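Local coordinates for protein apoptosis regulator CED-9 (Caenorhabditis elegans, PDB 1OHU) that restrains programmed cell death by sequestering the caspase activator CED-4, a hold that is released when EGL-1 binds to it, at residues I13-F21 against L131-K140; Y20-E31 against I108-M119. The protein carries 3 engineered substitutions. All blocks are in the same frame, centred on the assembly; numbering follows the deposited sequence.

Contact 1: I13-F21 against L131-K140; sequences IEGFVVDYF and LFVYTSLFIK
S136 OG, which meets V17 CG2 across the contact, donates to F132 O one turn back, and that carbonyl also takes the amide of S136. With chi1 at -57°, OG stays beside the backbone N and reaches back above the carbonyl plane, 2.9 Å from S136 OG to F132 O. Bonding inside its own helix suits a small polar residue to an apolar interface, and T135 OG1 does the same with L131 O. The small S136 fits the close backbone approach here, E14 CA to S136 CA 5.6 Å; the axes of the two segments pass 9.2 Å apart, roughly antiparallel at 142°. CG2 of I13 lies 3.3 Å from S136 O, while its CD1 reaches CG2 of I139. In this Bcl-2 fold the segment 13-21 belongs to the predicted BH4 motif, and E14, V17, V18 and F21 make the hole for the F132 knob, E14 through its aliphatic CG. The F132 ring takes V17 CG1 at its edge, and V18 CG2 lies 3.5 Å from F132 CE2. The side chains of F21 and F132 cross at about a right angle, F21 CE2 3.8 Å from F132 CB. K140 forms a salt bridge with E14, whose OE1 is less surely placed.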
loop_
_atom_site.group_PDB
_atom_site.type_symbol
_atom_site.label_atom_id
_atom_site.label_comp_id
_atom_site.label_asym_id
_atom_site.label_seq_id
_atom_site.Cartn_x
_atom_site.Cartn_y
_atom_site.Cartn_z
ATOM N N ILE A 13 -0.029 10.163 4.265
ATOM C CA ILE A 13 -0.019 8.960 3.461
ATOM C C ILE A 13 1.378 8.351 3.328
ATOM O O ILE A 13 1.523 7.134 3.359
ATOM C CB ILE A 13 -0.639 9.242 2.063
ATOM C CG1 ILE A 13 -1.995 8.538 1.965
ATOM C CG2 ILE A 13 0.292 8.808 0.941
ATOM C CD1 ILE A 13 -1.968 7.058 2.299
ATOM N N GLU A 14 2.405 9.187 3.198
ATOM C CA GLU A 14 3.767 8.675 3.064
ATOM C C GLU A 14 4.130 7.715 4.176
ATOM O O GLU A 14 4.831 6.724 3.945
ATOM C CB GLU A 14 4.789 9.813 3.047
ATOM C CG GLU A 14 4.765 10.620 1.770
ATOM C CD GLU A 14 3.549 11.512 1.668
ATOM O OE1 GLU A 14 3.263 11.988 0.550
ATOM O OE2 GLU A 14 2.890 11.746 2.707
ATOM N N GLY A 15 3.661 8.017 5.382
ATOM C CA GLY A 15 3.955 7.171 6.523
ATOM C C GLY A 15 3.452 5.754 6.342
ATOM O O GLY A 15 4.138 4.800 6.703
ATOM N N PHE A 16 2.254 5.606 5.786
ATOM C CA PHE A 16 1.696 4.273 5.570
ATOM C C PHE A 16 2.456 3.546 4.464
ATOM O O PHE A 16 2.789 2.364 4.593
ATOM C CB PHE A 16 0.215 4.351 5.175
ATOM C CG PHE A 16 -0.690 4.835 6.274
ATOM C CD1 PHE A 16 -0.746 6.186 6.607
ATOM C CD2 PHE A 16 -1.490 3.936 6.977
ATOM C CE1 PHE A 16 -1.586 6.635 7.624
ATOM C CE2 PHE A 16 -2.334 4.373 7.996
ATOM C CZ PHE A 16 -2.383 5.726 8.320
ATOM N N VAL A 17 2.726 4.255 3.374
ATOM C CA VAL A 17 3.424 3.654 2.245
ATOM C C VAL A 17 4.822 3.193 2.650
ATOM O O VAL A 17 5.212 2.066 2.359
ATOM C CB VAL A 17 3.521 4.633 1.064
ATOM C CG1 VAL A 17 4.104 3.919 -0.145
ATOM C CG2 VAL A 17 2.146 5.197 0.734
ATOM N N VAL A 18 5.570 4.059 3.326
ATOM C CA VAL A 18 6.912 3.712 3.773
ATOM C C VAL A 18 6.908 2.550 4.754
ATOM O O VAL A 18 7.674 1.600 4.604
ATOM C CB VAL A 18 7.608 4.892 4.470
ATOM C CG1 VAL A 18 8.908 4.420 5.122
ATOM C CG2 VAL A 18 7.897 5.976 3.464
ATOM N N ASP A 19 6.050 2.633 5.767
ATOM C CA ASP A 19 5.986 1.577 6.762
ATOM C C ASP A 19 5.554 0.255 6.167
ATOM O O ASP A 19 6.025 -0.801 6.588
ATOM C CB ASP A 19 5.030 1.952 7.894
ATOM C CG ASP A 19 4.985 0.891 8.979
ATOM O OD1 ASP A 19 4.121 -0.010 8.909
ATOM O OD2 ASP A 19 5.838 0.944 9.891
ATOM N N TYR A 20 4.646 0.299 5.198
ATOM C CA TYR A 20 4.185 -0.946 4.607
ATOM C C TYR A 20 5.251 -1.527 3.673
ATOM O O TYR A 20 5.508 -2.734 3.689
ATOM C CB TYR A 20 2.875 -0.759 3.845
ATOM C CG TYR A 20 2.301 -2.096 3.423
ATOM C CD1 TYR A 20 1.690 -2.933 4.353
ATOM C CD2 TYR A 20 2.464 -2.567 2.122
ATOM C CE1 TYR A 20 1.264 -4.213 4.004
ATOM C CE2 TYR A 20 2.043 -3.844 1.761
ATOM C CZ TYR A 20 1.447 -4.664 2.712
ATOM O OH TYR A 20 1.073 -5.942 2.383
ATOM N N PHE A 21 5.867 -0.670 2.865
ATOM C CA PHE A 21 6.915 -1.113 1.952
ATOM C C PHE A 21 8.021 -1.775 2.775
ATOM O O PHE A 21 8.439 -2.892 2.490
ATOM C CB PHE A 21 7.481 0.084 1.172
ATOM C CG PHE A 21 6.714 0.424 -0.095
ATOM C CD1 PHE A 21 5.323 0.366 -0.132
ATOM C CD2 PHE A 21 7.394 0.854 -1.242
ATOM C CE1 PHE A 21 4.616 0.730 -1.287
ATOM C CE2 PHE A 21 6.701 1.220 -2.397
ATOM C CZ PHE A 21 5.305 1.158 -2.418
ATOM N N LEU A 131 8.263 4.031 -6.948
ATOM C CA LEU A 131 7.025 3.281 -6.698
ATOM C C LEU A 131 6.376 3.864 -5.452
ATOM O O LEU A 131 5.168 4.052 -5.402
ATOM C CB LEU A 131 7.309 1.788 -6.443
ATOM C CG LEU A 131 6.303 0.702 -6.891
ATOM C CD1 LEU A 131 6.444 -0.497 -5.950
ATOM C CD2 LEU A 131 4.866 1.200 -6.892
ATOM N N PHE A 132 7.195 4.126 -4.439
ATOM C CA PHE A 132 6.716 4.703 -3.182
ATOM C C PHE A 132 6.021 6.048 -3.438
ATOM O O PHE A 132 4.907 6.276 -2.972
ATOM C CB PHE A 132 7.904 4.832 -2.199
ATOM C CG PHE A 132 7.854 6.044 -1.309
ATOM C CD1 PHE A 132 8.785 7.069 -1.467
ATOM C CD2 PHE A 132 6.854 6.187 -0.351
ATOM C CE1 PHE A 132 8.717 8.225 -0.693
ATOM C CE2 PHE A 132 6.772 7.336 0.431
ATOM C CZ PHE A 132 7.708 8.363 0.258
ATOM N N VAL A 133 6.659 6.920 -4.208
ATOM C CA VAL A 133 6.083 8.233 -4.519
ATOM C C VAL A 133 4.782 8.126 -5.324
ATOM O O VAL A 133 3.775 8.752 -4.981
ATOM C CB VAL A 133 7.094 9.095 -5.302
ATOM C CG1 VAL A 133 6.516 10.478 -5.556
ATOM C CG2 VAL A 133 8.409 9.195 -4.520
ATOM N N TYR A 134 4.800 7.340 -6.397
ATOM C CA TYR A 134 3.604 7.174 -7.217
ATOM C C TYR A 134 2.445 6.753 -6.318
ATOM O O TYR A 134 1.372 7.350 -6.346
ATOM C CB TYR A 134 3.817 6.088 -8.275
ATOM C CG TYR A 134 4.873 6.387 -9.308
ATOM C CD1 TYR A 134 5.346 5.381 -10.143
ATOM C CD2 TYR A 134 5.383 7.682 -9.475
ATOM C CE1 TYR A 134 6.304 5.645 -11.122
ATOM C CE2 TYR A 134 6.342 7.960 -10.453
ATOM C CZ TYR A 134 6.799 6.936 -11.274
ATOM O OH TYR A 134 7.754 7.186 -12.243
ATOM N N THR A 135 2.677 5.718 -5.515
ATOM C CA THR A 135 1.649 5.195 -4.621
ATOM C C THR A 135 1.115 6.276 -3.678
ATOM O O THR A 135 -0.093 6.470 -3.557
ATOM C CB THR A 135 2.198 3.998 -3.797
ATOM O OG1 THR A 135 2.685 2.983 -4.692
ATOM C CG2 THR A 135 1.096 3.397 -2.927
ATOM N N SER A 136 2.023 6.995 -3.030
ATOM C CA SER A 136 1.653 8.059 -2.095
ATOM C C SER A 136 0.877 9.187 -2.777
ATOM O O SER A 136 -0.111 9.688 -2.250
ATOM C CB SER A 136 2.911 8.646 -1.449
ATOM O OG SER A 136 3.678 7.649 -0.796
ATOM N N LEU A 137 1.345 9.587 -3.948
ATOM C CA LEU A 137 0.716 10.659 -4.702
ATOM C C LEU A 137 -0.673 10.250 -5.202
ATOM O O LEU A 137 -1.648 10.976 -5.024
ATOM C CB LEU A 137 1.625 11.035 -5.878
ATOM C CG LEU A 137 1.324 12.264 -6.735
ATOM C CD1 LEU A 137 2.512 12.537 -7.655
ATOM C CD2 LEU A 137 0.055 12.033 -7.539
ATOM N N PHE A 138 -0.758 9.085 -5.826
ATOM C CA PHE A 138 -2.026 8.599 -6.352
ATOM C C PHE A 138 -3.101 8.583 -5.268
ATOM O O PHE A 138 -4.225 9.030 -5.493
ATOM C CB PHE A 138 -1.832 7.195 -6.936
ATOM C CG PHE A 138 -3.006 6.689 -7.724
ATOM C CD1 PHE A 138 -4.073 6.063 -7.087
ATOM C CD2 PHE A 138 -3.033 6.815 -9.107
ATOM C CE1 PHE A 138 -5.150 5.564 -7.818
ATOM C CE2 PHE A 138 -4.101 6.320 -9.850
ATOM C CZ PHE A 138 -5.163 5.693 -9.208
ATOM N N ILE A 139 -2.737 8.089 -4.089
ATOM C CA ILE A 139 -3.655 7.994 -2.959
ATOM C C ILE A 139 -3.997 9.344 -2.346
ATOM O O ILE A 139 -5.129 9.562 -1.913
ATOM C CB ILE A 139 -3.076 7.083 -1.853
ATOM C CG1 ILE A 139 -2.855 5.672 -2.408
ATOM C CG2 ILE A 139 -4.027 7.028 -0.671
ATOM C CD1 ILE A 139 -2.382 4.672 -1.376
ATOM N N LYS A 140 -3.013 10.237 -2.298
ATOM C CA LYS A 140 -3.193 11.577 -1.749
ATOM C C LYS A 140 -4.338 12.309 -2.441
ATOM O O LYS A 140 -5.281 12.781 -1.802
ATOM C CB LYS A 140 -1.926 12.398 -1.953
ATOM C CG LYS A 140 -0.907 12.306 -0.863
ATOM C CD LYS A 140 0.227 13.242 -1.196
ATOM C CE LYS A 140 1.048 13.563 0.021
ATOM N NZ LYS A 140 2.222 14.374 -0.356
#

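Contact 2: Y20-E31 against I108-M119; sequences YFTHRIRQNGME and ISFGGFVAAKMM
Two successive glycines, G111 and G112, offer bare backbone to two rings: F21 lies against it, and Y20 brings its edge to G112 CA; a CB on either glycine would collide with a ring. They belong to the predicted BH1 motif of this Bcl-2 fold and meet the predicted BH4 helix, the axes of the two segments passing 8.3 Å apart at 47°. F21 is a knob among I108, G111, G112 and A115: G111 O lies over one face of its ring, and A115 CB is 3.9 Å from F21 CD2. Y20, with CG anti to the backbone N (chi1 -171°), lays its ring across I108, CG 3.5 Å from I108 CG2. Its hydroxyl donates to a water bound to S109 O. R24 packs its aliphatic CG 3.3 Å from G112 O; a bend at chi2 (54°) helps bring NH1 beside A116 CB, and R24 NE forms a salt bridge with E57. I25 CG2 lies 3.7 Å from M119 CG. The BH4 helix ends in a Schellman motif with G29 at positive phi, M30 N bonding to I25 O. Beyond it the M30 and M119 side chains run antiparallel past one another, selenomethionine M30 SE 3.7 Å from M119 CB.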
loop_
_atom_site.group_PDB
_atom_site.type_symbol
_atom_site.label_atom_id
_atom_site.label_comp_id
_atom_site.label_asym_id
_atom_site.label_seq_id
_atom_site.Cartn_x
_atom_site.Cartn_y
_atom_site.Cartn_z
ATOM N N TYR A 20 4.646 0.299 5.198
ATOM C CA TYR A 20 4.185 -0.946 4.607
ATOM C C TYR A 20 5.251 -1.527 3.673
ATOM O O TYR A 20 5.508 -2.734 3.689
ATOM C CB TYR A 20 2.875 -0.759 3.845
ATOM C CG TYR A 20 2.301 -2.096 3.423
ATOM C CD1 TYR A 20 1.690 -2.933 4.353
ATOM C CD2 TYR A 20 2.464 -2.567 2.122
ATOM C CE1 TYR A 20 1.264 -4.213 4.004
ATOM C CE2 TYR A 20 2.043 -3.844 1.761
ATOM C CZ TYR A 20 1.447 -4.664 2.712
ATOM O OH TYR A 20 1.073 -5.942 2.383
ATOM N N PHE A 21 5.867 -0.670 2.865
ATOM C CA PHE A 21 6.915 -1.113 1.952
ATOM C C PHE A 21 8.021 -1.775 2.775
ATOM O O PHE A 21 8.439 -2.892 2.490
ATOM C CB PHE A 21 7.481 0.084 1.172
ATOM C CG PHE A 21 6.714 0.424 -0.095
ATOM C CD1 PHE A 21 5.323 0.366 -0.132
ATOM C CD2 PHE A 21 7.394 0.854 -1.242
ATOM C CE1 PHE A 21 4.616 0.730 -1.287
ATOM C CE2 PHE A 21 6.701 1.220 -2.397
ATOM C CZ PHE A 21 5.305 1.158 -2.418
ATOM N N THR A 22 8.480 -1.082 3.810
ATOM C CA THR A 22 9.530 -1.609 4.675
ATOM C C THR A 22 9.163 -2.987 5.243
ATOM O O THR A 22 9.971 -3.916 5.225
ATOM C CB THR A 22 9.793 -0.641 5.835
ATOM O OG1 THR A 22 10.168 0.635 5.305
ATOM C CG2 THR A 22 10.895 -1.157 6.724
ATOM N N HIS A 23 7.935 -3.109 5.736
ATOM C CA HIS A 23 7.448 -4.350 6.319
ATOM C C HIS A 23 7.310 -5.477 5.297
ATOM O O HIS A 23 7.715 -6.612 5.554
ATOM C CB HIS A 23 6.100 -4.107 6.995
ATOM C CG HIS A 23 5.395 -5.362 7.398
ATOM N ND1 HIS A 23 5.831 -6.161 8.433
ATOM C CD2 HIS A 23 4.312 -5.981 6.872
ATOM C CE1 HIS A 23 5.045 -7.219 8.528
ATOM N NE2 HIS A 23 4.116 -7.134 7.591
ATOM N N ARG A 24 6.741 -5.174 4.137
ATOM C CA ARG A 24 6.571 -6.201 3.121
ATOM C C ARG A 24 7.916 -6.682 2.579
ATOM O O ARG A 24 8.097 -7.867 2.295
ATOM C CB ARG A 24 5.686 -5.692 1.978
ATOM C CG ARG A 24 5.359 -6.778 0.954
ATOM C CD ARG A 24 4.743 -8.008 1.612
ATOM N NE ARG A 24 4.504 -9.081 0.646
ATOM C CZ ARG A 24 5.447 -9.880 0.153
ATOM N NH1 ARG A 24 6.712 -9.749 0.528
ATOM N NH2 ARG A 24 5.123 -10.810 -0.732
ATOM N N ILE A 25 8.863 -5.762 2.443
ATOM C CA ILE A 25 10.190 -6.113 1.957
ATOM C C ILE A 25 10.917 -6.972 2.997
ATOM O O ILE A 25 11.612 -7.922 2.649
ATOM C CB ILE A 25 11.017 -4.853 1.679
ATOM C CG1 ILE A 25 10.439 -4.124 0.457
ATOM C CG2 ILE A 25 12.486 -5.220 1.489
ATOM C CD1 ILE A 25 11.091 -2.776 0.175
ATOM N N ARG A 26 10.764 -6.632 4.273
ATOM C CA ARG A 26 11.412 -7.408 5.331
ATOM C C ARG A 26 10.757 -8.780 5.420
ATOM O O ARG A 26 11.397 -9.758 5.787
ATOM C CB ARG A 26 11.309 -6.680 6.671
ATOM C CG ARG A 26 12.283 -5.525 6.796
ATOM C CD ARG A 26 12.083 -4.714 8.067
ATOM N NE ARG A 26 13.168 -3.740 8.219
ATOM C CZ ARG A 26 13.166 -2.714 9.065
ATOM N NH1 ARG A 26 12.122 -2.494 9.864
ATOM N NH2 ARG A 26 14.219 -1.908 9.119
ATOM N N GLN A 27 9.477 -8.842 5.060
ATOM C CA GLN A 27 8.725 -10.088 5.087
ATOM C C GLN A 27 9.333 -11.049 4.072
ATOM O O GLN A 27 9.214 -12.268 4.192
ATOM C CB GLN A 27 7.262 -9.815 4.739
ATOM C CG GLN A 27 6.270 -10.537 5.631
ATOM C CD GLN A 27 6.568 -10.330 7.107
ATOM O OE1 GLN A 27 6.816 -9.207 7.550
ATOM N NE2 GLN A 27 6.545 -11.416 7.875
ATOM N N ASN A 28 9.996 -10.483 3.071
ATOM C CA ASN A 28 10.638 -11.273 2.037
ATOM C C ASN A 28 12.115 -11.466 2.395
ATOM O O ASN A 28 12.925 -11.807 1.543
ATOM C CB ASN A 28 10.495 -10.562 0.694
ATOM C CG ASN A 28 10.742 -11.478 -0.475
ATOM O OD1 ASN A 28 10.410 -12.657 -0.429
ATOM N ND2 ASN A 28 11.314 -10.936 -1.545
ATOM N N GLY A 29 12.449 -11.241 3.664
ATOM C CA GLY A 29 13.818 -11.399 4.125
ATOM C C GLY A 29 14.799 -10.326 3.674
ATOM O O GLY A 29 16.007 -10.468 3.878
HETATM N N MSE A 30 14.304 -9.251 3.065
HETATM C CA MSE A 30 15.193 -8.190 2.597
HETATM C C MSE A 30 15.064 -6.895 3.401
HETATM O O MSE A 30 14.196 -6.775 4.268
HETATM C CB MSE A 30 14.962 -7.951 1.098
HETATM C CG MSE A 30 15.383 -9.164 0.246
HETATM SE SE MSE A 30 14.716 -9.076 -1.564
HETATM C CE MSE A 30 15.212 -10.820 -2.194
ATOM N N GLU A 31 15.923 -5.925 3.109
ATOM C CA GLU A 31 15.934 -4.676 3.858
ATOM C C GLU A 31 16.033 -3.476 2.923
ATOM O O GLU A 31 16.999 -3.349 2.163
ATOM C CB GLU A 31 17.123 -4.699 4.829
ATOM C CG GLU A 31 17.270 -3.498 5.772
ATOM C CD GLU A 31 16.100 -3.342 6.754
ATOM O OE1 GLU A 31 15.592 -4.358 7.277
ATOM O OE2 GLU A 31 15.697 -2.193 7.011
ATOM N N ILE A 108 -1.705 0.072 -1.571
ATOM C CA ILE A 108 -0.543 -0.027 -0.696
ATOM C C ILE A 108 -0.025 -1.468 -0.709
ATOM O O ILE A 108 1.177 -1.704 -0.832
ATOM C CB ILE A 108 -0.893 0.387 0.755
ATOM C CG1 ILE A 108 -1.237 1.879 0.801
ATOM C CG2 ILE A 108 0.277 0.099 1.678
ATOM C CD1 ILE A 108 -1.512 2.416 2.194
ATOM N N SER A 109 -0.948 -2.422 -0.600
ATOM C CA SER A 109 -0.597 -3.834 -0.606
ATOM C C SER A 109 0.156 -4.187 -1.890
ATOM O O SER A 109 1.203 -4.842 -1.852
ATOM C CB SER A 109 -1.859 -4.701 -0.504
ATOM O OG SER A 109 -1.511 -6.072 -0.370
ATOM N N PHE A 110 -0.382 -3.751 -3.022
ATOM C CA PHE A 110 0.234 -4.023 -4.315
ATOM C C PHE A 110 1.605 -3.361 -4.411
ATOM O O PHE A 110 2.546 -3.950 -4.929
ATOM C CB PHE A 110 -0.653 -3.510 -5.445
ATOM C CG PHE A 110 -0.073 -3.740 -6.812
ATOM C CD1 PHE A 110 0.203 -5.032 -7.248
ATOM C CD2 PHE A 110 0.237 -2.667 -7.642
ATOM C CE1 PHE A 110 0.790 -5.252 -8.497
ATOM C CE2 PHE A 110 0.821 -2.875 -8.887
ATOM C CZ PHE A 110 1.100 -4.170 -9.317
ATOM N N GLY A 111 1.700 -2.128 -3.919
ATOM C CA GLY A 111 2.960 -1.403 -3.950
ATOM C C GLY A 111 4.005 -2.160 -3.158
ATOM O O GLY A 111 5.119 -2.371 -3.631
ATOM N N GLY A 112 3.638 -2.577 -1.949
ATOM C CA GLY A 112 4.573 -3.322 -1.124
ATOM C C GLY A 112 4.981 -4.615 -1.805
ATOM O O GLY A 112 6.138 -5.009 -1.769
ATOM N N PHE A 113 4.008 -5.273 -2.423
ATOM C CA PHE A 113 4.216 -6.531 -3.128
ATOM C C PHE A 113 5.244 -6.385 -4.253
ATOM O O PHE A 113 6.177 -7.178 -4.364
ATOM C CB PHE A 113 2.887 -7.013 -3.722
ATOM C CG PHE A 113 3.003 -8.275 -4.534
ATOM C CD1 PHE A 113 3.134 -9.509 -3.909
ATOM C CD2 PHE A 113 2.973 -8.228 -5.927
ATOM C CE1 PHE A 113 3.233 -10.682 -4.661
ATOM C CE2 PHE A 113 3.070 -9.390 -6.683
ATOM C CZ PHE A 113 3.200 -10.623 -6.047
ATOM N N VAL A 114 5.055 -5.373 -5.093
ATOM C CA VAL A 114 5.961 -5.124 -6.211
ATOM C C VAL A 114 7.348 -4.690 -5.725
ATOM O O VAL A 114 8.363 -5.117 -6.260
ATOM C CB VAL A 114 5.403 -4.031 -7.138
ATOM C CG1 VAL A 114 6.297 -3.888 -8.360
ATOM C CG2 VAL A 114 3.988 -4.388 -7.556
ATOM N N ALA A 115 7.383 -3.827 -4.718
ATOM C CA ALA A 115 8.650 -3.365 -4.164
ATOM C C ALA A 115 9.481 -4.578 -3.753
ATOM O O ALA A 115 10.668 -4.657 -4.055
ATOM C CB ALA A 115 8.400 -2.471 -2.963
ATOM N N ALA A 116 8.849 -5.532 -3.072
ATOM C CA ALA A 116 9.556 -6.737 -2.637
ATOM C C ALA A 116 10.113 -7.539 -3.818
ATOM O O ALA A 116 11.115 -8.235 -3.675
ATOM C CB ALA A 116 8.636 -7.606 -1.800
ATOM N N LYS A 117 9.463 -7.454 -4.977
ATOM C CA LYS A 117 9.938 -8.164 -6.166
ATOM C C LYS A 117 11.105 -7.413 -6.796
ATOM O O LYS A 117 11.948 -8.010 -7.450
ATOM C CB LYS A 117 8.837 -8.281 -7.230
ATOM C CG LYS A 117 7.860 -9.432 -7.072
ATOM C CD LYS A 117 7.015 -9.556 -8.349
ATOM C CE LYS A 117 5.935 -10.618 -8.232
ATOM N NZ LYS A 117 6.485 -11.995 -8.145
HETATM N N MSE A 118 11.133 -6.099 -6.599
HETATM C CA MSE A 118 12.171 -5.234 -7.160
HETATM C C MSE A 118 13.437 -5.195 -6.315
HETATM O O MSE A 118 14.529 -4.929 -6.823
HETATM C CB MSE A 118 11.627 -3.812 -7.307
HETATM C CG MSE A 118 10.396 -3.705 -8.204
HETATM SE SE MSE A 118 9.607 -1.949 -8.105
HETATM C CE MSE A 118 10.580 -1.133 -9.548
HETATM N N MSE A 119 13.288 -5.438 -5.019
HETATM C CA MSE A 119 14.438 -5.432 -4.129
HETATM C C MSE A 119 15.480 -6.479 -4.532
HETATM O O MSE A 119 15.150 -7.607 -4.922
HETATM C CB MSE A 119 13.994 -5.672 -2.686
HETATM C CG MSE A 119 13.330 -4.486 -2.031
HETATM SE SE MSE A 119 14.580 -3.095 -1.613
HETATM C CE MSE A 119 13.430 -1.605 -1.626
HETATM O O HOH W 1 1.620 -6.637 0.020
#

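In the fold
Helix 13-27 serves both contacts: its first part meets helix 128-144 in contact 1, and its later part meets helix 101-118 in contact 2. Y20 and F21 belong to both segments, and the contact centres are about 12 Å apart. Along the chain, contact 2 is nested inside the loop closed by contact 1, since 20-31 lies later on helix 13-27 than 13-21 and helix 101-118 comes before helix 128-144. These two helices also touch each other, L131 CD1 lying 3.3 Å from G111 O and I139 packing on I108, so the three helices form one continuous buried cluster. The predicted BH4 motif is thereby joined to two later helices of the all-helical Bcl-2 domain, one of which carries part of the predicted BH1 motif.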